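Local coordinates for protein giardin subunit alpha-1 (Giardia intestinalis, PDB 4EVF) that binds calcium and, in a calcium-dependent way, phospholipids such as phosphatidylserine, and takes part in parasite attachment and cytoskeletal remodelling, at residues Ser62-Leu70 / Glu245-Val256. Residues are numbered along the deposited sequence; the frame is centred on the assembly and turned at random.
Sequences SEESLLMDL and EKRMRRITGMMV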
ATOM      1  N   SER A  62       6.163  -5.527 -15.832  1.00 31.64           N
ATOM      2  CA  SER A  62       5.775  -4.760 -14.654  1.00 31.32           C
ATOM      3  C   SER A  62       6.540  -3.450 -14.540  1.00 28.45           C
ATOM      4  O   SER A  62       6.070  -2.520 -13.883  1.00 24.82           O
ATOM      5  CB  SER A  62       5.946  -5.590 -13.379  1.00 31.98           C
ATOM      6  OG  SER A  62       4.937  -6.575 -13.267  1.00 32.80           O
ATOM      7  N   GLU A  63       7.716  -3.389 -15.171  1.00 26.17           N
ATOM      8  CA  GLU A  63       8.560  -2.196 -15.143  1.00 27.36           C
ATOM      9  C   GLU A  63       7.866  -1.019 -15.821  1.00 25.69           C
ATOM     10  O   GLU A  63       7.785   0.073 -15.258  1.00 25.91           O
ATOM     11  CB  GLU A  63       9.908  -2.447 -15.832  1.00 32.84           C
ATOM     12  CG  GLU A  63      10.885  -3.329 -15.062  1.00 31.53           C
ATOM     13  CD  GLU A  63      10.677  -4.799 -15.331  1.00 34.90           C
ATOM     14  OE1 GLU A  63       9.663  -5.128 -15.985  1.00 35.85           O
ATOM     15  OE2 GLU A  63      11.527  -5.621 -14.899  1.00 29.70           O
ATOM     16  N   GLU A  64       7.369  -1.247 -17.033  1.00 25.86           N
ATOM     17  CA  GLU A  64       6.695  -0.187 -17.770  1.00 31.41           C
ATOM     18  C   GLU A  64       5.398   0.199 -17.058  1.00 25.43           C
ATOM     19  O   GLU A  64       5.109   1.376 -16.878  1.00 22.97           O
ATOM     20  CB  GLU A  64       6.444  -0.591 -19.230  1.00 30.85           C
ATOM     21  CG  GLU A  64       5.010  -0.962 -19.548  1.00 39.59           C
ATOM     22  CD  GLU A  64       4.733  -1.006 -21.042  1.00 39.59           C
ATOM     23  OE1 GLU A  64       3.639  -1.476 -21.419  1.00 42.45           O
ATOM     24  OE2 GLU A  64       5.606  -0.575 -21.832  1.00 39.97           O
ATOM     25  N   SER A  65       4.642  -0.802 -16.623  1.00 23.77           N
ATOM     26  CA  SER A  65       3.378  -0.557 -15.929  1.00 26.06           C
ATOM     27  C   SER A  65       3.567   0.329 -14.703  1.00 23.80           C
ATOM     28  O   SER A  65       2.801   1.279 -14.498  1.00 24.76           O
ATOM     29  CB  SER A  65       2.713  -1.878 -15.531  1.00 26.99           C
ATOM     30  OG  SER A  65       2.270  -2.576 -16.680  1.00 29.84           O
ATOM     31  N   LEU A  66       4.583   0.014 -13.901  1.00 20.01           N
ATOM     32  CA  LEU A  66       4.943   0.803 -12.728  1.00 22.27           C
ATOM     33  C   LEU A  66       5.264   2.257 -13.081  1.00 21.20           C
ATOM     34  O   LEU A  66       4.776   3.195 -12.430  1.00 17.96           O
ATOM     35  CB  LEU A  66       6.125   0.164 -11.992  1.00 18.64           C
ATOM     36  CG  LEU A  66       6.795   0.986 -10.878  1.00 19.70           C
ATOM     37  CD1 LEU A  66       5.783   1.495  -9.863  1.00 20.30           C
ATOM     38  CD2 LEU A  66       7.896   0.195 -10.154  1.00 19.77           C
ATOM     39  N   LEU A  67       6.090   2.445 -14.105  1.00 20.41           N
ATOM     40  CA  LEU A  67       6.489   3.793 -14.526  1.00 20.92           C
ATOM     41  C   LEU A  67       5.303   4.628 -15.020  1.00 20.66           C
ATOM     42  O   LEU A  67       5.192   5.824 -14.700  1.00 21.57           O
ATOM     43  CB  LEU A  67       7.618   3.726 -15.564  1.00 20.97           C
ATOM     44  CG  LEU A  67       8.908   3.113 -14.999  1.00 21.26           C
ATOM     45  CD1 LEU A  67       9.987   2.913 -16.067  1.00 24.34           C
ATOM     46  CD2 LEU A  67       9.441   3.941 -13.839  1.00 21.26           C
ATOM     47  N   MET A  68       4.422   3.989 -15.782  1.00 18.39           N
ATOM     48  CA  MET A  68       3.138   4.569 -16.192  1.00 22.56           C
ATOM     49  C   MET A  68       2.297   4.987 -15.001  1.00 22.80           C
ATOM     50  O   MET A  68       1.771   6.099 -14.966  1.00 20.34           O
ATOM     51  CB  MET A  68       2.324   3.568 -17.025  1.00 22.63           C
ATOM     52  CG  MET A  68       2.961   3.184 -18.352  1.00 28.55           C
ATOM     53  SD  MET A  68       2.051   1.877 -19.193  1.00 30.94           S
ATOM     54  CE  MET A  68       0.452   2.646 -19.476  1.00 28.24           C
ATOM     55  N   ASP A  69       2.160   4.084 -14.034  1.00 22.32           N
ATOM     56  CA  ASP A  69       1.353   4.326 -12.843  1.00 22.86           C
ATOM     57  C   ASP A  69       1.796   5.601 -12.128  1.00 17.44           C
ATOM     58  O   ASP A  69       0.965   6.403 -11.686  1.00 17.88           O
ATOM     59  CB  ASP A  69       1.468   3.147 -11.862  1.00 19.11           C
ATOM     60  CG  ASP A  69       0.767   1.885 -12.356  1.00 20.68           C
ATOM     61  OD1 ASP A  69      -0.003   1.944 -13.340  1.00 24.91           O
ATOM     62  OD2 ASP A  69       0.971   0.824 -11.729  1.00 23.97           O
ATOM     63  N   LEU A  70       3.109   5.769 -12.003  1.00 16.18           N
ATOM     64  CA  LEU A  70       3.678   6.924 -11.301  1.00 20.96           C
ATOM     65  C   LEU A  70       3.292   8.260 -11.929  1.00 20.79           C
ATOM     66  O   LEU A  70       3.353   9.306 -11.270  1.00 19.45           O
ATOM     67  CB  LEU A  70       5.197   6.800 -11.191  1.00 22.40           C
ATOM     68  CG  LEU A  70       5.651   5.643 -10.287  1.00 18.95           C
ATOM     69  CD1 LEU A  70       7.124   5.293 -10.533  1.00 23.46           C
ATOM     70  CD2 LEU A  70       5.400   5.962  -8.816  1.00 20.84           C
ATOM     71  N   GLU A 245       6.925  -9.200  -8.418  1.00 21.61           N
ATOM     72  CA  GLU A 245       6.849  -7.975  -9.214  1.00 26.32           C
ATOM     73  C   GLU A 245       5.484  -7.296  -9.125  1.00 22.75           C
ATOM     74  O   GLU A 245       5.398  -6.066  -9.078  1.00 21.67           O
ATOM     75  CB  GLU A 245       7.203  -8.248 -10.676  1.00 23.80           C
ATOM     76  CG  GLU A 245       8.673  -8.578 -10.888  1.00 24.38           C
ATOM     77  CD  GLU A 245       9.113  -8.383 -12.340  1.00 29.34           C
ATOM     78  OE1 GLU A 245       8.269  -8.532 -13.253  1.00 28.11           O
ATOM     79  OE2 GLU A 245      10.302  -8.070 -12.556  1.00 30.31           O
ATOM     80  N   LYS A 246       4.421  -8.090  -9.096  1.00 22.71           N
ATOM     81  CA  LYS A 246       3.075  -7.510  -9.097  1.00 27.50           C
ATOM     82  C   LYS A 246       2.791  -6.689  -7.835  1.00 22.45           C
ATOM     83  O   LYS A 246       2.258  -5.585  -7.931  1.00 23.22           O
ATOM     84  CB  LYS A 246       2.002  -8.577  -9.334  1.00 26.40           C
ATOM     85  CG  LYS A 246       2.177  -9.318 -10.652  1.00 28.87           C
ATOM     86  CD  LYS A 246       0.842  -9.619 -11.304  1.00 33.95           C
ATOM     87  CE  LYS A 246      -0.025 -10.496 -10.421  1.00 38.83           C
ATOM     88  NZ  LYS A 246      -1.485 -10.230 -10.632  1.00 38.16           N
ATOM     89  N   ARG A 247       3.170  -7.221  -6.672  1.00 18.38           N
ATOM     90  CA  ARG A 247       3.072  -6.475  -5.412  1.00 18.18           C
ATOM     91  C   ARG A 247       3.945  -5.228  -5.399  1.00 18.57           C
ATOM     92  O   ARG A 247       3.527  -4.177  -4.915  1.00 17.52           O
ATOM     93  CB  ARG A 247       3.463  -7.346  -4.219  1.00 21.56           C
ATOM     94  CG  ARG A 247       3.670  -6.551  -2.928  1.00 24.03           C
ATOM     95  CD  ARG A 247       2.629  -6.926  -1.876  1.00 26.29           C
ATOM     96  NE  ARG A 247       2.977  -8.185  -1.259  1.00 26.73           N
ATOM     97  CZ  ARG A 247       2.177  -8.927  -0.500  1.00 24.60           C
ATOM     98  NH1 ARG A 247       0.921  -8.570  -0.239  1.00 21.35           N
ATOM     99  NH2 ARG A 247       2.657 -10.050  -0.008  1.00 20.64           N
ATOM    100  N   MET A 248       5.166  -5.340  -5.899  1.00 17.86           N
ATOM    101  CA  MET A 248       6.047  -4.184  -5.873  1.00 19.21           C
ATOM    102  C   MET A 248       5.489  -3.081  -6.758  1.00 19.43           C
ATOM    103  O   MET A 248       5.610  -1.899  -6.429  1.00 17.07           O
ATOM    104  CB  MET A 248       7.489  -4.546  -6.248  1.00 18.10           C
ATOM    105  CG  MET A 248       8.254  -5.213  -5.096  1.00 17.07           C
ATOM    106  SD  MET A 248       8.145  -4.343  -3.513  1.00 19.11           S
ATOM    107  CE  MET A 248       9.253  -2.966  -3.849  1.00 20.39           C
ATOM    108  N   ARG A 249       4.846  -3.470  -7.850  1.00 15.04           N
ATOM    109  CA  ARG A 249       4.263  -2.492  -8.763  1.00 20.30           C
ATOM    110  C   ARG A 249       3.038  -1.823  -8.138  1.00 22.04           C
ATOM    111  O   ARG A 249       2.852  -0.608  -8.254  1.00 19.87           O
ATOM    112  CB  ARG A 249       3.885  -3.136 -10.098  1.00 20.27           C
ATOM    113  CG  ARG A 249       3.161  -2.165 -11.017  1.00 23.86           C
ATOM    114  CD  ARG A 249       2.008  -2.832 -11.751  1.00 23.04           C
ATOM    115  NE  ARG A 249       1.048  -1.850 -12.260  1.00 24.82           N
ATOM    116  CZ  ARG A 249       0.040  -2.144 -13.073  1.00 24.15           C
ATOM    117  NH1 ARG A 249      -0.129  -3.387 -13.488  1.00 30.26           N
ATOM    118  NH2 ARG A 249      -0.788  -1.191 -13.483  1.00 27.16           N
ATOM    119  N   ARG A 250       2.202  -2.620  -7.478  1.00 21.11           N
ATOM    120  CA  ARG A 250       1.053  -2.059  -6.785  1.00 21.15           C
ATOM    121  C   ARG A 250       1.492  -1.030  -5.750  1.00 20.00           C
ATOM    122  O   ARG A 250       1.144   0.138  -5.867  1.00 19.88           O
ATOM    123  CB  ARG A 250       0.181  -3.150  -6.155  1.00 17.01           C
ATOM    124  CG  ARG A 250      -0.552  -4.006  -7.199  1.00 18.41           C
ATOM    125  CD  ARG A 250      -1.578  -4.921  -6.541  1.00 19.39           C
ATOM    126  NE  ARG A 250      -0.961  -5.856  -5.599  1.00 20.31           N
ATOM    127  CZ  ARG A 250      -0.653  -7.122  -5.887  1.00 20.51           C
ATOM    128  NH1 ARG A 250      -0.911  -7.615  -7.091  1.00 19.74           N
ATOM    129  NH2 ARG A 250      -0.101  -7.899  -4.960  1.00 17.48           N
ATOM    130  N   ILE A 251       2.282  -1.440  -4.763  1.00 14.91           N
ATOM    131  CA  ILE A 251       2.589  -0.536  -3.654  1.00 20.17           C
ATOM    132  C   ILE A 251       3.543   0.602  -4.025  1.00 21.45           C
ATOM    133  O   ILE A 251       3.420   1.717  -3.505  1.00 21.43           O
ATOM    134  CB  ILE A 251       3.077  -1.286  -2.381  1.00 22.01           C
ATOM    135  CG1 ILE A 251       4.535  -1.726  -2.497  1.00 22.67           C
ATOM    136  CG2 ILE A 251       2.190  -2.494  -2.076  1.00 20.20           C
ATOM    137  CD1 ILE A 251       4.954  -2.646  -1.348  1.00 22.72           C
ATOM    138  N   THR A 252       4.480   0.344  -4.933  1.00 19.81           N
ATOM    139  CA  THR A 252       5.379   1.413  -5.371  1.00 18.39           C
ATOM    140  C   THR A 252       4.627   2.444  -6.223  1.00 20.10           C
ATOM    141  O   THR A 252       4.766   3.649  -6.013  1.00 21.23           O
ATOM    142  CB  THR A 252       6.605   0.869  -6.121  1.00 17.33           C
ATOM    143  OG1 THR A 252       7.167  -0.222  -5.380  1.00 16.13           O
ATOM    144  CG2 THR A 252       7.660   1.950  -6.284  1.00 16.63           C
ATOM    145  N   GLY A 253       3.809   1.960  -7.154  1.00 19.02           N
ATOM    146  CA  GLY A 253       3.049   2.815  -8.054  1.00 19.86           C
ATOM    147  C   GLY A 253       2.031   3.710  -7.361  1.00 25.04           C
ATOM    148  O   GLY A 253       1.807   4.848  -7.785  1.00 22.67           O
ATOM    149  N   MET A 254       1.430   3.204  -6.287  1.00 21.50           N
ATOM    150  CA  MET A 254       0.394   3.933  -5.559  1.00 23.26           C
ATOM    151  C   MET A 254       0.913   4.761  -4.393  1.00 23.89           C
ATOM    152  O   MET A 254       0.309   5.770  -4.035  1.00 23.44           O
ATOM    153  CB  MET A 254      -0.650   2.961  -4.986  1.00 21.54           C
ATOM    154  CG  MET A 254      -1.586   2.329  -6.001  1.00 20.91           C
ATOM    155  SD  MET A 254      -2.768   1.229  -5.212  1.00 22.65           S
ATOM    156  CE  MET A 254      -1.713   0.113  -4.295  1.00 18.21           C
ATOM    157  N   MET A 255       2.007   4.324  -3.777  1.00 22.84           N
ATOM    158  CA  MET A 255       2.280   4.745  -2.402  1.00 26.72           C
ATOM    159  C   MET A 255       3.720   5.116  -2.072  1.00 24.33           C
ATOM    160  O   MET A 255       4.014   5.478  -0.929  1.00 26.14           O
ATOM    161  CB  MET A 255       1.810   3.653  -1.422  1.00 28.39           C
ATOM    162  CG  MET A 255       0.314   3.683  -1.130  1.00 31.55           C
ATOM    163  SD  MET A 255      -0.135   5.029  -0.008  1.00 33.85           S
ATOM    164  CE  MET A 255       0.052   4.235   1.594  1.00 25.22           C
ATOM    165  N   VAL A 256       4.618   5.034  -3.049  1.00 22.42           N
ATOM    166  CA  VAL A 256       6.035   5.189  -2.742  1.00 22.11           C
ATOM    167  C   VAL A 256       6.315   6.526  -2.049  1.00 26.46           C
ATOM    168  O   VAL A 256       7.037   6.563  -1.053  1.00 25.11           O
ATOM    169  CB  VAL A 256       6.969   4.965  -3.966  1.00 23.70           C
ATOM    170  CG1 VAL A 256       6.841   6.086  -4.978  1.00 21.59           C
ATOM    171  CG2 VAL A 256       8.417   4.839  -3.509  1.00 21.18           C
TER
HETATM  172  O   HOH W   1       0.618   0.732  -8.983  1.00 19.61           O
HETATM  173  O   HOH W   2      -0.242   6.329  -8.897  1.00 26.31           O
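Arg249 reaches across from helix 245-255 and lies as a knob among Ser62, Ser65, Leu66 and Asp69 of helix 62-70. With CG anti to the backbone N (chi1 175°) and a bend at chi2, its chain passes Leu66 CB and brings the guanidinium side-on to Asp69. Arg249 NE donates to Asp69 OD2 at 2.7 Å, nearly straight at 165°, the acceptor lying in the guanidinium plane. Arg249 NH2 meets the syn lone pair of Asp69 OD1 at 3.2 Å. The two flat groups are nearly coplanar, so this two-nitrogen grip fixes the rotation of both. Small Ser65 suits its place: its CB lies 3.6 Å above the centre of one Arg249 guanidinium face. The bridge joins the predicted first and fourth annexin repeats through two nearly parallel helices, their axes 8.5 Å apart at closest approach. Beside it, a water links Asp69 OD2 to Arg249 O; nearer the C-terminal ends another joins Asp69 O and Gly253 O. Gly253, lacking a side chain, lets the backbones come close, and Leu66 CD1 packs 3.4 Å from Gly253 N. Across the interface from the waters, Leu70 CD2 touches Val256 CG1 at 4.1 Å; Leu70 also touches Leu291 of helix 284-292. At the N-terminal end, Glu63 OE2 and Glu245 OE2 lie 3.6 Å apart, like charges whose repulsion a weak, long ion pair from Arg283 to Glu63 may ease.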